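Local atomic coordinates of putative 6-phosphogluconolactonase (Neisseria gonorrhoeae, PDB entry 3LHI), a protein that probably hydrolyses 6-phosphogluconolactone to 6-phosphogluconate, the second step in the oxidative stage of the pentose phosphate pathway. Residues A116-D119 with Y120-H124; V169-P172 with H173-S177; L191-G195 with E196-A200; Y213-S216 with L217-H221. All blocks are in the same frame, centred on the assembly; numbering follows the deposited sequence. Where two conformers were deposited one is given.

All four contacts are local: each joins side chains and backbone a few residues apart in a continuous run of chain, and they follow one another in series, so none nests in or crosses another. Contact 1 lies along helix 114-124. Contact 2 closes the loop between strands 163-166 and 175-178, and its I176 packs against V118 and A121 of contact 1, seating that helix on the sheet. Contact 3 makes the turn from strand 188-194 into helix 196-206, across the chain's centre from contact 1. Contact 4 forms the next helix, 215-219, whose nearest atoms come within about 4 Å of contact 3, before the chain returns to the sheet as strand 226-231.

Contact 1: residues A116-D119 with Y120-H124; sequences AVVD and YALKH
K123 folds back over the carbonyl of D119, one helical turn earlier. K123 CB starts 3.8 Å from D119 O. With CG set beside the backbone N (chi1 -72°), the chain runs along that oxygen: K123 CG comes to 3.4 Å and K123 CD to 3.9 Å from D119 O. A bend at the last torsion (chi4 40°) then brings K123 NZ round to a water, to which it donates over 2.6 Å; the same water donates to D119 O at 2.9 Å. D119 O thus accepts both the water and the backbone bond from K123 N, which is 3.2 Å long. The D119 carboxylate stays apart from the ammonium, its OD2 lying 5.5 Å from K123 NZ, and any attraction between them is probably modest. V118 and L122 run alongside each other in the same direction, with V118 CG1 3.6 Å from L122 CD1. V118 meets H165 and I176, L122 meets L163, and A121 meets both L163 and I176. Successive i to i+4 backbone bonds, a polar side bridged by water and an aliphatic side (V118, A121, L122) turned to strands 163-166 and 175-178 make this a classic amphipathic alpha-helix lying on a beta-sheet.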
ATOM      1  N   ALA A 116      10.208   5.896  17.586  1.00 20.03           N
ATOM      2  CA  ALA A 116      10.717   4.545  17.863  1.00 20.64           C
ATOM      3  C   ALA A 116      10.026   3.566  16.932  1.00 18.48           C
ATOM      4  O   ALA A 116      10.638   2.622  16.493  1.00 17.40           O
ATOM      5  CB  ALA A 116      10.469   4.172  19.328  1.00 20.87           C
ATOM      6  N   VAL A 117       8.742   3.787  16.640  1.00 16.82           N
ATOM      7  CA  VAL A 117       8.019   2.912  15.721  1.00 14.68           C
ATOM      8  C   VAL A 117       8.646   2.962  14.307  1.00 14.52           C
ATOM      9  O   VAL A 117       8.841   1.935  13.665  1.00 14.43           O
ATOM     10  CB  VAL A 117       6.514   3.238  15.729  1.00 16.24           C
ATOM     11  CG1 VAL A 117       5.795   2.514  14.557  1.00 16.98           C
ATOM     12  CG2 VAL A 117       5.893   2.866  17.112  1.00 18.13           C
ATOM     13  N   VAL A 118       8.928   4.161  13.832  1.00 15.28           N
ATOM     14  CA  VAL A 118       9.550   4.286  12.512  1.00 17.24           C
ATOM     15  C   VAL A 118      10.909   3.612  12.494  1.00 16.97           C
ATOM     16  O   VAL A 118      11.261   2.913  11.549  1.00 17.45           O
ATOM     17  CB  VAL A 118       9.637   5.722  12.012  1.00 19.68           C
ATOM     18  CG1 VAL A 118      10.434   5.765  10.695  1.00 23.52           C
ATOM     19  CG2 VAL A 118       8.239   6.270  11.807  1.00 21.58           C
ATOM     20  N   ASP A 119      11.676   3.786  13.555  1.00 18.23           N
ATOM     21  CA  ASP A 119      12.976   3.150  13.611  1.00 20.86           C
ATOM     22  C   ASP A 119      12.893   1.629  13.553  1.00 18.33           C
ATOM     23  O   ASP A 119      13.656   0.993  12.821  1.00 19.29           O
ATOM     24  CB  ASP A 119      13.777   3.688  14.789  1.00 23.53           C
ATOM     25  CG  ASP A 119      14.337   5.114  14.494  1.00 33.08           C
ATOM     26  OD1 ASP A 119      14.270   5.671  13.310  1.00 35.80           O
ATOM     27  OD2 ASP A 119      14.844   5.674  15.462  1.00 42.28           O
ATOM     28  N   TYR A 120      11.929   1.047  14.276  1.00 16.45           N
ATOM     29  CA  TYR A 120      11.683  -0.402  14.266  1.00 17.53           C
ATOM     30  C   TYR A 120      11.289  -0.828  12.853  1.00 16.11           C
ATOM     31  O   TYR A 120      11.845  -1.781  12.322  1.00 18.08           O
ATOM     32  CB  TYR A 120      10.581  -0.768  15.285  1.00 19.63           C
ATOM     33  CG  TYR A 120      10.027  -2.172  15.210  1.00 21.47           C
ATOM     34  CD1 TYR A 120       8.924  -2.459  14.395  1.00 24.06           C
ATOM     35  CD2 TYR A 120      10.577  -3.189  15.948  1.00 27.11           C
ATOM     36  CE1 TYR A 120       8.400  -3.743  14.313  1.00 26.36           C
ATOM     37  CE2 TYR A 120      10.076  -4.470  15.875  1.00 22.64           C
ATOM     38  CZ  TYR A 120       8.983  -4.743  15.029  1.00 27.18           C
ATOM     39  OH  TYR A 120       8.446  -6.015  14.953  1.00 31.15           O
ATOM     40  N   ALA A 121      10.352  -0.110  12.258  1.00 15.76           N
ATOM     41  CA  ALA A 121       9.876  -0.466  10.906  1.00 16.16           C
ATOM     42  C   ALA A 121      11.017  -0.396   9.854  1.00 16.02           C
ATOM     43  O   ALA A 121      11.143  -1.287   9.001  1.00 16.53           O
ATOM     44  CB  ALA A 121       8.699   0.382  10.516  1.00 17.51           C
ATOM     45  N   LEU A 122      11.871   0.628   9.986  1.00 16.59           N
ATOM     46  CA  LEU A 122      13.008   0.793   9.059  1.00 16.70           C
ATOM     47  C   LEU A 122      13.979  -0.354   9.143  1.00 17.13           C
ATOM     48  O   LEU A 122      14.592  -0.717   8.145  1.00 19.96           O
ATOM     49  CB  LEU A 122      13.712   2.137   9.287  1.00 17.05           C
ATOM     50  CG  LEU A 122      13.023   3.411   8.754  1.00 19.04           C
ATOM     51  CD1 LEU A 122      13.652   4.686   9.377  1.00 20.14           C
ATOM     52  CD2 LEU A 122      12.946   3.459   7.225  1.00 21.58           C
ATOM     53  N   LYS A 123      14.163  -0.919  10.339  1.00 16.99           N
ATOM     54  CA  LYS A 123      15.020  -2.076  10.540  1.00 20.70           C
ATOM     55  C   LYS A 123      14.526  -3.344   9.839  1.00 19.23           C
ATOM     56  O   LYS A 123      15.336  -4.221   9.559  1.00 24.05           O
ATOM     57  CB  LYS A 123      15.270  -2.360  12.015  1.00 23.35           C
ATOM     58  CG  LYS A 123      16.189  -1.334  12.649  1.00 25.42           C
ATOM     59  CD  LYS A 123      16.294  -1.621  14.160  1.00 32.85           C
ATOM     60  CE  LYS A 123      17.265  -0.657  14.877  1.00 39.78           C
ATOM     61  NZ  LYS A 123      17.251   0.795  14.454  1.00 43.80           N
ATOM     62  N   HIS A 124      13.198  -3.462   9.602  1.00 18.37           N
ATOM     63  CA  HIS A 124      12.638  -4.641   8.965  1.00 17.35           C
ATOM     64  C   HIS A 124      12.341  -4.439   7.473  1.00 15.88           C
ATOM     65  O   HIS A 124      12.133  -5.391   6.721  1.00 16.55           O
ATOM     66  CB  HIS A 124      11.347  -5.008   9.691  1.00 18.07           C
ATOM     67  CG  HIS A 124      11.558  -5.461  11.091  1.00 18.29           C
ATOM     68  ND1 HIS A 124      11.638  -6.791  11.430  1.00 26.29           N
ATOM     69  CD2 HIS A 124      11.755  -4.764  12.233  1.00 20.87           C
ATOM     70  CE1 HIS A 124      11.870  -6.899  12.731  1.00 26.43           C
ATOM     71  NE2 HIS A 124      11.913  -5.683  13.245  1.00 27.85           N
TER
HETATM   72  O   HOH W   1      16.305   1.989  12.296  1.00 33.02           O

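Contact 2: residues V169-P172 with H173-S177; sequences VTAP and HERIS. With EDO (1,2-ethanediol), chain B.
A single carbonyl oxygen, P172 O, is gripped side-on by two nitrogens of R175, three residues further along. The setting is a beta-hairpin: residues 169-173 belong to the connection between the antiparallel neighbours 163-166 and 175-178, and R175 reaches back from strand 175-178 into that loop. R175 NH2 donates to P172 O over 2.8 Å and R175 NE to the same oxygen over 3.1 Å, the NH2 bond being the straighter. The oxygen sits close to the guanidinium plane, so the pair of bonds fixes the rotation of the flat group. A kink at chi2 (-61°) turns the arginine chain back toward the loop, where NE also makes a weak bond to H173 O. A171 CB comes obliquely to 3.7 Å from R175 NH2. NH1, turned away from P172 O, is bonded to S143 OG.

H173 adopts a positive phi of 80°, which helps the chain turn. P172 CB sits over one face of the H173 ring, 4.1 Å from its centroid, in a CH-pi contact. The imidazole NE2 is hydrogen-bonded to D79 OD2, and the ring meets that of H77 almost at right angles. At the T170 end of the loop a 1,2-ethanediol molecule, probably from the crystallisation liquor, donates from its O2 to T170 O at 2.8 Å.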
ATOM      1  N   VAL A 169      -4.059  14.708  10.043  1.00 13.87           N
ATOM      2  CA  VAL A 169      -4.791  15.942  10.376  1.00 15.96           C
ATOM      3  C   VAL A 169      -6.279  15.746  10.168  1.00 15.76           C
ATOM      4  O   VAL A 169      -7.087  16.085  11.059  1.00 20.28           O
ATOM      5  CB  VAL A 169      -4.257  17.196   9.619  1.00 16.26           C
ATOM      6  CG1 VAL A 169      -5.058  18.480  10.076  1.00 19.83           C
ATOM      7  CG2 VAL A 169      -2.769  17.393   9.918  1.00 17.03           C
ATOM      8  N   THR A 170      -6.670  15.221   9.014  1.00 14.53           N
ATOM      9  CA  THR A 170      -8.058  15.029   8.651  1.00 14.68           C
ATOM     10  C   THR A 170      -8.618  13.622   8.931  1.00 15.01           C
ATOM     11  O   THR A 170      -9.745  13.342   8.607  1.00 17.85           O
ATOM     12  CB  THR A 170      -8.286  15.340   7.172  1.00 16.13           C
ATOM     13  OG1 THR A 170      -7.440  14.467   6.403  1.00 16.63           O
ATOM     14  CG2 THR A 170      -7.949  16.829   6.790  1.00 18.37           C
ATOM     15  N   ALA A 171      -7.779  12.754   9.453  1.00 15.25           N
ATOM     16  CA  ALA A 171      -8.116  11.337   9.755  1.00 15.34           C
ATOM     17  C   ALA A 171      -7.364  10.970  11.015  1.00 15.06           C
ATOM     18  O   ALA A 171      -6.342  11.580  11.352  1.00 15.28           O
ATOM     19  CB  ALA A 171      -7.737  10.429   8.556  1.00 16.17           C
ATOM     20  N   PRO A 172      -7.820   9.932  11.742  1.00 15.95           N
ATOM     21  CA  PRO A 172      -7.207   9.610  13.008  1.00 15.97           C
ATOM     22  C   PRO A 172      -5.924   8.794  12.913  1.00 13.81           C
ATOM     23  O   PRO A 172      -5.726   8.069  11.941  1.00 14.31           O
ATOM     24  CB  PRO A 172      -8.291   8.801  13.725  1.00 17.89           C
ATOM     25  CG  PRO A 172      -9.007   8.160  12.656  1.00 18.53           C
ATOM     26  CD  PRO A 172      -9.081   9.178  11.540  1.00 17.63           C
ATOM     27  N   HIS A 173      -5.163   8.864  13.985  1.00 13.67           N
ATOM     28  CA  HIS A 173      -4.003   8.073  14.300  1.00 12.98           C
ATOM     29  C   HIS A 173      -2.752   8.582  13.565  1.00 11.79           C
ATOM     30  O   HIS A 173      -2.769   8.838  12.382  1.00 12.82           O
ATOM     31  CB  HIS A 173      -4.176   6.581  13.997  1.00 13.13           C
ATOM     32  CG  HIS A 173      -5.407   5.975  14.581  1.00 14.24           C
ATOM     33  ND1 HIS A 173      -5.664   6.005  15.948  1.00 15.93           N
ATOM     34  CD2 HIS A 173      -6.454   5.330  13.998  1.00 14.50           C
ATOM     35  CE1 HIS A 173      -6.817   5.366  16.162  1.00 15.55           C
ATOM     36  NE2 HIS A 173      -7.328   4.975  15.002  1.00 15.97           N
ATOM     37  N   GLU A 174      -1.671   8.672  14.298  1.00 12.58           N
ATOM     38  CA  GLU A 174      -0.354   8.858  13.691  1.00 12.07           C
ATOM     39  C   GLU A 174      -0.116   7.666  12.795  1.00 11.97           C
ATOM     40  O   GLU A 174      -0.598   6.561  13.068  1.00 12.10           O
ATOM     41  CB  GLU A 174       0.730   8.966  14.765  1.00 13.18           C
ATOM     42  CG  GLU A 174       0.513  10.058  15.774  1.00 14.33           C
ATOM     43  CD  GLU A 174       0.362  11.415  15.144  1.00 15.23           C
ATOM     44  OE1 GLU A 174       1.135  11.742  14.211  1.00 15.58           O
ATOM     45  OE2 GLU A 174      -0.527  12.219  15.577  1.00 18.60           O
ATOM     46  N   ARG A 175       0.650   7.885  11.730  1.00 11.32           N
ATOM     47  CA  ARG A 175       0.885   6.873  10.722  1.00 10.46           C
ATOM     48  C   ARG A 175       2.358   6.663  10.448  1.00 10.65           C
ATOM     49  O   ARG A 175       3.190   7.602  10.610  1.00 11.59           O
ATOM     50  CB  ARG A 175       0.264   7.315   9.387  1.00 10.49           C
ATOM     51  CG  ARG A 175      -1.177   7.780   9.449  1.00 11.56           C
ATOM     52  CD  ARG A 175      -2.102   6.700   9.943  1.00 11.60           C
ATOM     53  NE  ARG A 175      -3.514   7.124   9.998  1.00 11.61           N
ATOM     54  CZ  ARG A 175      -4.367   7.016   9.005  1.00 12.00           C
ATOM     55  NH1 ARG A 175      -4.016   6.454   7.838  1.00 12.05           N
ATOM     56  NH2 ARG A 175      -5.628   7.401   9.197  1.00 12.78           N
ATOM     57  N   ILE A 176       2.655   5.499   9.907  0.50 10.63           N
ATOM     58  CA  ILE A 176       3.931   5.240   9.286  0.50 10.32           C
ATOM     59  C   ILE A 176       3.617   4.898   7.832  0.50 10.85           C
ATOM     60  O   ILE A 176       2.791   4.015   7.581  0.50 10.26           O
ATOM     61  CB  ILE A 176       4.770   4.168  10.050  0.50 11.34           C
ATOM     62  CG1 ILE A 176       6.084   3.892   9.317  0.50 12.64           C
ATOM     63  CG2 ILE A 176       3.973   2.880  10.332  0.50 14.81           C
ATOM     64  CD1 ILE A 176       6.935   2.873  10.036  0.50 16.27           C
ATOM     65  N   SER A 177       4.274   5.598   6.891  1.00 10.40           N
ATOM     66  CA  SER A 177       4.006   5.495   5.452  1.00 10.58           C
ATOM     67  C   SER A 177       5.258   5.237   4.675  1.00 10.12           C
ATOM     68  O   SER A 177       6.333   5.780   4.959  1.00 11.15           O
ATOM     69  CB  SER A 177       3.412   6.759   4.922  1.00 11.04           C
ATOM     70  OG  SER A 177       2.915   6.659   3.612  1.00 11.42           O
TER
HETATM   71  C1  EDO B 232     -10.813  16.852  10.931  1.00 45.39           C
HETATM   72  O1  EDO B 232     -10.340  16.494  12.238  1.00 51.12           O
HETATM   73  C2  EDO B 232     -11.453  15.603  10.368  1.00 42.67           C
HETATM   74  O2  EDO B 232     -11.463  15.572   8.931  1.00 27.98           O

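Contact 3: residues L191-G195 with E196-A200; sequences LAIQG and EEKKA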
ATOM      1  N   LEU A 191      -2.930   0.432  -8.441  1.00 14.93           N
ATOM      2  CA  LEU A 191      -3.868   1.287  -7.698  1.00 13.97           C
ATOM      3  C   LEU A 191      -5.250   0.653  -7.859  1.00 16.54           C
ATOM      4  O   LEU A 191      -5.696   0.423  -9.014  1.00 17.96           O
ATOM      5  CB  LEU A 191      -3.871   2.714  -8.267  1.00 15.04           C
ATOM      6  CG  LEU A 191      -4.918   3.648  -7.639  1.00 16.00           C
ATOM      7  CD1 LEU A 191      -4.667   3.877  -6.159  1.00 16.91           C
ATOM      8  CD2 LEU A 191      -4.929   4.980  -8.382  1.00 18.43           C
ATOM      9  N   ALA A 192      -5.922   0.413  -6.750  1.00 15.04           N
ATOM     10  CA  ALA A 192      -7.286  -0.067  -6.758  1.00 16.53           C
ATOM     11  C   ALA A 192      -8.204   0.957  -6.148  1.00 17.14           C
ATOM     12  O   ALA A 192      -7.962   1.430  -5.040  1.00 17.92           O
ATOM     13  CB  ALA A 192      -7.372  -1.343  -5.947  1.00 19.55           C
ATOM     14  N   ILE A 193      -9.219   1.358  -6.917  1.00 17.18           N
ATOM     15  CA  ILE A 193     -10.189   2.362  -6.501  1.00 18.14           C
ATOM     16  C   ILE A 193     -11.581   1.911  -6.929  1.00 21.29           C
ATOM     17  O   ILE A 193     -11.720   1.159  -7.872  1.00 20.45           O
ATOM     18  CB  ILE A 193      -9.833   3.756  -7.052  1.00 17.19           C
ATOM     19  CG1 ILE A 193      -9.558   3.742  -8.548  1.00 20.11           C
ATOM     20  CG2 ILE A 193      -8.726   4.453  -6.207  1.00 19.27           C
ATOM     21  CD1 ILE A 193      -9.709   5.111  -9.228  1.00 23.11           C
ATOM     22  N   GLN A 194     -12.585   2.397  -6.217  1.00 22.44           N
ATOM     23  CA  GLN A 194     -13.979   2.052  -6.509  1.00 24.38           C
ATOM     24  C   GLN A 194     -14.902   3.282  -6.418  1.00 24.10           C
ATOM     25  O   GLN A 194     -14.775   4.122  -5.488  1.00 24.36           O
ATOM     26  CB  GLN A 194     -14.422   0.932  -5.563  1.00 28.33           C
ATOM     27  CG  GLN A 194     -15.837   0.455  -5.768  1.00 34.26           C
ATOM     28  CD  GLN A 194     -16.223  -0.697  -4.843  1.00 40.70           C
ATOM     29  OE1 GLN A 194     -15.373  -1.376  -4.244  1.00 45.57           O
ATOM     30  NE2 GLN A 194     -17.523  -0.941  -4.752  1.00 47.19           N
ATOM     31  N   GLY A 195     -15.794   3.429  -7.417  1.00 25.12           N
ATOM     32  CA  GLY A 195     -16.886   4.442  -7.298  1.00 25.16           C
ATOM     33  C   GLY A 195     -16.637   5.751  -8.018  1.00 27.61           C
ATOM     34  O   GLY A 195     -15.482   6.169  -8.193  1.00 28.57           O
ATOM     35  N   GLU A 196     -17.733   6.428  -8.415  1.00 25.58           N
ATOM     36  CA  GLU A 196     -17.604   7.595  -9.263  1.00 28.30           C
ATOM     37  C   GLU A 196     -16.898   8.749  -8.553  1.00 25.03           C
ATOM     38  O   GLU A 196     -16.231   9.565  -9.209  1.00 28.30           O
ATOM     39  CB  GLU A 196     -18.990   8.011  -9.824  1.00 32.54           C
ATOM     40  CG  GLU A 196     -20.029   8.449  -8.778  1.00 41.05           C
ATOM     41  CD  GLU A 196     -21.503   8.221  -9.226  1.00 48.80           C
ATOM     42  OE1 GLU A 196     -21.767   8.000 -10.446  1.00 54.04           O
ATOM     43  OE2 GLU A 196     -22.391   8.247  -8.332  1.00 55.48           O
ATOM     44  N   GLU A 197     -17.053   8.821  -7.238  1.00 25.58           N
ATOM     45  CA  GLU A 197     -16.427   9.923  -6.450  1.00 26.40           C
ATOM     46  C   GLU A 197     -14.922   9.789  -6.550  1.00 25.78           C
ATOM     47  O   GLU A 197     -14.226  10.733  -6.943  1.00 26.97           O
ATOM     48  CB  GLU A 197     -16.837   9.928  -4.967  1.00 26.27           C
ATOM     49  CG  GLU A 197     -16.069  11.049  -4.169  1.00 30.47           C
ATOM     50  CD  GLU A 197     -16.535  11.263  -2.727  1.00 31.95           C
ATOM     51  OE1 GLU A 197     -17.467  10.553  -2.279  1.00 38.92           O
ATOM     52  OE2 GLU A 197     -15.947  12.166  -2.038  1.00 34.86           O
ATOM     53  N   LYS A 198     -14.457   8.571  -6.328  1.00 24.35           N
ATOM     54  CA  LYS A 198     -13.011   8.293  -6.529  1.00 22.59           C
ATOM     55  C   LYS A 198     -12.579   8.395  -7.974  1.00 22.01           C
ATOM     56  O   LYS A 198     -11.473   8.846  -8.241  1.00 22.42           O
ATOM     57  CB  LYS A 198     -12.578   6.998  -5.887  1.00 21.37           C
ATOM     58  CG  LYS A 198     -12.533   7.182  -4.372  1.00 23.41           C
ATOM     59  CD  LYS A 198     -12.031   5.988  -3.706  1.00 21.42           C
ATOM     60  CE  LYS A 198     -12.015   6.105  -2.183  1.00 21.97           C
ATOM     61  NZ  LYS A 198     -11.261   4.910  -1.723  1.00 26.85           N
ATOM     62  N   LYS A 199     -13.420   8.003  -8.949  0.50 21.26           N
ATOM     63  CA  LYS A 199     -13.007   8.225 -10.351  0.50 22.16           C
ATOM     64  C   LYS A 199     -12.838   9.721 -10.614  0.50 22.90           C
ATOM     65  O   LYS A 199     -11.887  10.112 -11.280  0.50 24.09           O
ATOM     66  CB  LYS A 199     -13.909   7.575 -11.424  0.50 21.73           C
ATOM     67  CG  LYS A 199     -13.314   7.733 -12.868  0.50 22.53           C
ATOM     68  CD  LYS A 199     -14.102   7.008 -13.957  0.50 26.68           C
ATOM     69  CE  LYS A 199     -13.526   7.271 -15.350  0.50 30.18           C
ATOM     70  NZ  LYS A 199     -13.511   8.725 -15.712  0.50 31.84           N
ATOM     71  N   ALA A 200     -13.707  10.553 -10.043  1.00 25.99           N
ATOM     72  CA  ALA A 200     -13.592  12.024 -10.264  1.00 26.79           C
ATOM     73  C   ALA A 200     -12.308  12.638  -9.673  1.00 24.68           C
ATOM     74  O   ALA A 200     -11.547  13.344 -10.357  1.00 25.65           O
ATOM     75  CB  ALA A 200     -14.863  12.771  -9.769  1.00 29.17           C
TER
HETATM   76  O   HOH W   2      -8.792   2.993  -2.920  1.00 16.94           O
HETATM   77  O   HOH W   3     -11.857   2.583  -3.327  1.00 19.96           O
HETATM   78  O   HOH W   4     -15.928   6.541  -4.913  1.00 28.95           O
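Two torsional settings bring K198 alongside the strand end that precedes its helix. At K198 the CG atom stands beside the backbone N (chi1 -73°) and the chain beyond is extended, so the side chain runs back past Q194; at G195 a positive phi of 99°, a backbone shape well suited to glycine, turns the chain from strand 188-194 into helix 196-206. K198 CB lies 3.6 Å from Q194 O, and the methylenes continue along that carbonyl until NZ comes within reach of two waters on the strand's backbone. K198 NZ donates over 2.9 Å to one, which also accepts from Q194 N, and weakly to the other, which in turn donates to A192 O. Its direct protein partner is M135 O, beyond the end of the adjacent parallel strand 130-133.

G195 occupies the N-cap position and brings no side chain to the N-H groups of the first turn; G195 O makes the first helical bond, accepting from K199 N at 2.9 Å. K198 N gives its hydrogen to a third water at 2.9 Å, which donates to Q194 O at 2.7 Å. Beside these polar links I193 CB approaches K198 CB to 4.4 Å, and the isoleucine continues into a cluster with W5, F202 and Y230. K199 turns elsewhere, to a salt bridge with D203.

The turn belongs to a beta-alpha crossover leading toward the parallel strand 226-231. Its chemistry suggests that a water takes the place of a capping side chain at K198 N, while the lysine ammonium probably helps to satisfy, directly and through solvent, backbone groups of the end of strand 188-194 and of the loop that follows strand 130-133.

Contact 4: residues Y213-S216 with L217-H221; sequences YPIS and LVLNH
The N220 amide presents its edge to S216 O: ND2 donates over 2.9 Å, the oxygen lying within 7° of the amide plane and the N-H arriving in the carbonyl plane, on a lone pair. N220 N approaches the same oxygen at 3.2 Å, but from above the carbonyl plane, so the two donors of one residue use different directions. CG of N220 stands beside its backbone N (chi1 -68°), which swings the amide back over the turn; ND2 has a second, weak bond to A205 O. A second flat group, the H221 imidazole, has L217 O at its edge and in its plane.

N220 is the first residue to leave helical backbone angles, and it ends the short helix 215-219, which packs against helices 196-206, 180-184 and 151-155. The helix mixes bond types. I215 O accepts both L219 N and V218 N, each at 3.0 Å, the i+4 and i+3 donors, while L217 N closes a tighter turn on P214 O at 2.9 Å. On the side nearest helix 196-206, I215 and L219 slant across each other, CG1 of I215 lying 4.2 Å from CG of L219. I215 CD1 reaches V218 CB at 4.2 Å.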
ATOM      1  N   TYR A 213      -3.572  16.723  -4.066  1.00 15.45           N
ATOM      2  CA  TYR A 213      -4.020  15.352  -4.344  1.00 14.68           C
ATOM      3  C   TYR A 213      -2.752  14.479  -4.441  1.00 13.18           C
ATOM      4  O   TYR A 213      -2.222  14.306  -5.535  1.00 14.68           O
ATOM      5  CB  TYR A 213      -4.827  15.283  -5.670  1.00 17.61           C
ATOM      6  CG  TYR A 213      -5.913  16.325  -5.755  1.00 20.82           C
ATOM      7  CD1 TYR A 213      -7.002  16.308  -4.896  1.00 24.33           C
ATOM      8  CD2 TYR A 213      -5.764  17.407  -6.620  1.00 24.54           C
ATOM      9  CE1 TYR A 213      -7.985  17.320  -4.959  1.00 27.70           C
ATOM     10  CE2 TYR A 213      -6.718  18.417  -6.691  1.00 26.27           C
ATOM     11  CZ  TYR A 213      -7.817  18.374  -5.845  1.00 28.63           C
ATOM     12  OH  TYR A 213      -8.743  19.396  -5.918  1.00 37.77           O
ATOM     13  N   PRO A 214      -2.261  13.985  -3.286  1.00 13.12           N
ATOM     14  CA  PRO A 214      -0.921  13.390  -3.304  1.00 13.99           C
ATOM     15  C   PRO A 214      -0.705  12.238  -4.292  1.00 13.79           C
ATOM     16  O   PRO A 214       0.421  12.074  -4.791  1.00 13.52           O
ATOM     17  CB  PRO A 214      -0.706  12.982  -1.852  1.00 13.14           C
ATOM     18  CG  PRO A 214      -1.410  14.006  -1.098  1.00 13.77           C
ATOM     19  CD  PRO A 214      -2.698  14.228  -1.901  1.00 12.45           C
ATOM     20  N   ILE A 215      -1.752  11.481  -4.613  1.00 12.97           N
ATOM     21  CA  ILE A 215      -1.596  10.434  -5.618  1.00 13.15           C
ATOM     22  C   ILE A 215      -1.094  10.960  -6.961  1.00 13.05           C
ATOM     23  O   ILE A 215      -0.453  10.247  -7.710  1.00 13.20           O
ATOM     24  CB  ILE A 215      -2.884   9.636  -5.773  1.00 14.65           C
ATOM     25  CG1 ILE A 215      -2.698   8.387  -6.638  1.00 20.11           C
ATOM     26  CG2 ILE A 215      -3.996  10.484  -6.455  1.00 15.80           C
ATOM     27  CD1 ILE A 215      -1.916   7.269  -6.098  1.00 22.06           C
ATOM     28  N   SER A 216      -1.370  12.243  -7.227  1.00 14.15           N
ATOM     29  CA  SER A 216      -0.886  12.882  -8.444  1.00 14.59           C
ATOM     30  C   SER A 216       0.622  12.843  -8.545  1.00 14.37           C
ATOM     31  O   SER A 216       1.156  12.884  -9.647  1.00 16.00           O
ATOM     32  CB  SER A 216      -1.316  14.356  -8.574  1.00 15.14           C
ATOM     33  OG  SER A 216      -0.679  15.199  -7.659  1.00 16.14           O
ATOM     34  N   LEU A 217       1.317  12.839  -7.414  1.00 13.56           N
ATOM     35  CA  LEU A 217       2.774  12.813  -7.430  1.00 14.23           C
ATOM     36  C   LEU A 217       3.335  11.449  -7.814  1.00 14.57           C
ATOM     37  O   LEU A 217       4.505  11.331  -8.214  1.00 15.31           O
ATOM     38  CB  LEU A 217       3.355  13.270  -6.098  1.00 14.81           C
ATOM     39  CG  LEU A 217       2.881  14.650  -5.602  1.00 17.04           C
ATOM     40  CD1 LEU A 217       3.589  14.950  -4.279  1.00 20.27           C
ATOM     41  CD2 LEU A 217       3.025  15.730  -6.682  1.00 21.29           C
ATOM     42  N   VAL A 218       2.523  10.399  -7.621  1.00 14.60           N
ATOM     43  CA  VAL A 218       2.853   9.062  -8.063  1.00 15.31           C
ATOM     44  C   VAL A 218       2.506   8.905  -9.527  1.00 16.39           C
ATOM     45  O   VAL A 218       3.333   8.431 -10.290  1.00 18.99           O
ATOM     46  CB  VAL A 218       2.111   8.022  -7.204  1.00 13.11           C
ATOM     47  CG1 VAL A 218       2.370   6.576  -7.754  1.00 16.63           C
ATOM     48  CG2 VAL A 218       2.439   8.148  -5.684  1.00 14.54           C
ATOM     49  N   LEU A 219       1.311   9.301  -9.936  1.00 16.17           N
ATOM     50  CA  LEU A 219       0.821   9.142 -11.313  1.00 18.83           C
ATOM     51  C   LEU A 219       1.731   9.851 -12.311  1.00 21.69           C
ATOM     52  O   LEU A 219       1.954   9.359 -13.427  1.00 28.08           O
ATOM     53  CB  LEU A 219      -0.622   9.671 -11.446  1.00 20.20           C
ATOM     54  CG  LEU A 219      -1.691   8.927 -10.656  1.00 19.99           C
ATOM     55  CD1 LEU A 219      -3.041   9.664 -10.790  1.00 25.42           C
ATOM     56  CD2 LEU A 219      -1.819   7.476 -11.123  1.00 25.48           C
ATOM     57  N   ASN A 220       2.294  10.970 -11.884  1.00 20.05           N
ATOM     58  CA  ASN A 220       3.113  11.846 -12.731  1.00 22.87           C
ATOM     59  C   ASN A 220       4.634  11.694 -12.533  1.00 23.03           C
ATOM     60  O   ASN A 220       5.437  12.414 -13.149  1.00 28.55           O
ATOM     61  CB  ASN A 220       2.635  13.315 -12.535  1.00 25.31           C
ATOM     62  CG  ASN A 220       1.219  13.554 -13.107  1.00 27.78           C
ATOM     63  OD1 ASN A 220       1.100  13.658 -14.321  1.00 35.87           O
ATOM     64  ND2 ASN A 220       0.138  13.599 -12.241  1.00 25.28           N
ATOM     65  N   HIS A 221       5.049  10.723 -11.735  1.00 21.05           N
ATOM     66  CA  HIS A 221       6.458  10.537 -11.422  1.00 21.65           C
ATOM     67  C   HIS A 221       7.140   9.835 -12.595  1.00 24.87           C
ATOM     68  O   HIS A 221       6.593   8.868 -13.171  1.00 22.35           O
ATOM     69  CB  HIS A 221       6.601   9.668 -10.174  1.00 21.47           C
ATOM     70  CG  HIS A 221       7.933   9.735  -9.501  1.00 23.04           C
ATOM     71  ND1 HIS A 221       9.090   9.204 -10.059  1.00 22.03           N
ATOM     72  CD2 HIS A 221       8.292  10.240  -8.296  1.00 23.25           C
ATOM     73  CE1 HIS A 221      10.092   9.393  -9.214  1.00 23.72           C
ATOM     74  NE2 HIS A 221       9.637  10.033  -8.144  1.00 26.86           N
TER